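Local coordinates for thiosulfate sulfurtransferase RDL2, mitochondrial (Saccharomyces cerevisiae, PDB 6K6R), which catalyses the transfer of sulfane sulfur from thiosulfate to cyanide, yielding thiocyanate and sulfite, in yeast mitochondria, at residues K108-R111 against A112-E116. Numbering follows the deposited sequence.
Sequences KGVR and AKTAE
V110 and T114 meet where the loop leaving the active-site cysteine winds into helix 111-121. The carbonyl O of V110, the N-cap residue, accepts the backbone N of T114 at 2.9 Å, with an N-H...O angle of 149° and the donor tilted 27° from the carbonyl plane. T114 OG1 also donates to it, though the modelled 2.4 Å from V110 O is too short to be taken literally. A chi1 of -44° sets OG1 beside the T114 backbone N, which brings both donors to the same carbonyl, and V110 CG2 lies 3.8 Å from T114 OG1. One residue on, A115 N bonds to R111 O at 2.9 Å, and E116 N to A112 O carries on the i to i+4 helical pattern. A water donates to G109 O and accepts from K113 N, inserted into what would be the first helical bond. The backbone at G109 bends where a CB would jam against the carbonyl O of K108, a turn suited to glycine. Further out, R111 leads away from the helix to a salt bridge between its NH2 and E59, touching V73 and N74, while A115 packs on V54 and F104. The rhodanese active-site loop begins at C106, which carries a persulfide sulfur in this crystal and is the predicted catalytic intermediate. With the R111 charge shared with E59, the helix N-terminus behind the loop, through its first amides and dipole, would probably favour anionic thiosulfate.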
loop_
_atom_site.group_PDB
_atom_site.type_symbol
_atom_site.label_atom_id
_atom_site.label_comp_id
_atom_site.label_asym_id
_atom_site.label_seq_id
_atom_site.Cartn_x
_atom_site.Cartn_y
_atom_site.Cartn_z
ATOM N N LYS A 108 5.802 10.719 1.481
ATOM C CA LYS A 108 5.784 12.173 1.449
ATOM C C LYS A 108 6.056 12.618 0.022
ATOM O O LYS A 108 6.881 12.022 -0.676
ATOM C CB LYS A 108 6.805 12.784 2.419
ATOM C CG LYS A 108 6.391 12.666 3.880
ATOM C CD LYS A 108 6.961 13.773 4.748
ATOM C CE LYS A 108 7.206 13.264 6.159
ATOM N NZ LYS A 108 6.763 14.237 7.192
ATOM N N GLY A 109 5.352 13.659 -0.410
ATOM C CA GLY A 109 5.385 14.049 -1.803
ATOM C C GLY A 109 4.260 13.404 -2.585
ATOM O O GLY A 109 3.133 13.302 -2.094
ATOM N N VAL A 110 4.559 12.947 -3.796
ATOM C CA VAL A 110 3.555 12.393 -4.692
ATOM C C VAL A 110 3.750 10.890 -4.891
ATOM O O VAL A 110 3.255 10.326 -5.865
ATOM C CB VAL A 110 3.550 13.136 -6.038
ATOM C CG1 VAL A 110 3.290 14.617 -5.822
ATOM C CG2 VAL A 110 4.873 12.928 -6.761
ATOM N N ARG A 111 4.459 10.230 -3.972
ATOM C CA ARG A 111 4.774 8.816 -4.156
ATOM C C ARG A 111 3.515 7.957 -4.128
ATOM O O ARG A 111 3.277 7.160 -5.043
ATOM C CB ARG A 111 5.766 8.356 -3.089
ATOM C CG ARG A 111 7.215 8.680 -3.412
ATOM C CD ARG A 111 8.036 8.866 -2.148
ATOM N NE ARG A 111 8.888 7.711 -1.877
ATOM C CZ ARG A 111 9.419 7.436 -0.690
ATOM N NH1 ARG A 111 9.188 8.232 0.344
ATOM N NH2 ARG A 111 10.184 6.363 -0.537
ATOM N N ALA A 112 2.695 8.103 -3.083
ATOM C CA ALA A 112 1.486 7.291 -2.980
ATOM C C ALA A 112 0.499 7.623 -4.092
ATOM O O ALA A 112 -0.167 6.728 -4.627
ATOM C CB ALA A 112 0.835 7.486 -1.613
ATOM N N LYS A 113 0.389 8.904 -4.449
ATOM C CA LYS A 113 -0.492 9.292 -5.545
ATOM C C LYS A 113 -0.047 8.658 -6.857
ATOM O O LYS A 113 -0.881 8.231 -7.665
ATOM C CB LYS A 113 -0.533 10.816 -5.667
ATOM C CG LYS A 113 -1.269 11.327 -6.894
ATOM C CD LYS A 113 -1.524 12.823 -6.803
ATOM C CE LYS A 113 -2.987 13.148 -7.057
ATOM N NZ LYS A 113 -3.331 13.065 -8.503
ATOM N N THR A 114 1.266 8.576 -7.080
ATOM C CA THR A 114 1.771 7.964 -8.305
ATOM C C THR A 114 1.565 6.455 -8.297
ATOM O O THR A 114 1.260 5.859 -9.338
ATOM C CB THR A 114 3.250 8.301 -8.492
ATOM O OG1 THR A 114 3.468 9.688 -8.203
ATOM C CG2 THR A 114 3.682 8.017 -9.917
ATOM N N ALA A 115 1.725 5.819 -7.136
ATOM C CA ALA A 115 1.564 4.369 -7.060
ATOM C C ALA A 115 0.117 3.956 -7.291
ATOM O O ALA A 115 -0.147 2.952 -7.965
ATOM C CB ALA A 115 2.059 3.856 -5.709
ATOM N N GLU A 116 -0.835 4.712 -6.737
ATOM C CA GLU A 116 -2.245 4.408 -6.964
ATOM C C GLU A 116 -2.606 4.558 -8.436
ATOM O O GLU A 116 -3.320 3.717 -8.998
ATOM C CB GLU A 116 -3.124 5.314 -6.101
ATOM C CG GLU A 116 -4.587 4.895 -6.042
ATOM C CD GLU A 116 -5.405 5.441 -7.199
ATOM O OE1 GLU A 116 -5.027 6.496 -7.752
ATOM O OE2 GLU A 116 -6.424 4.814 -7.557
HETATM O O HOH W 1 1.239 11.112 -2.250
#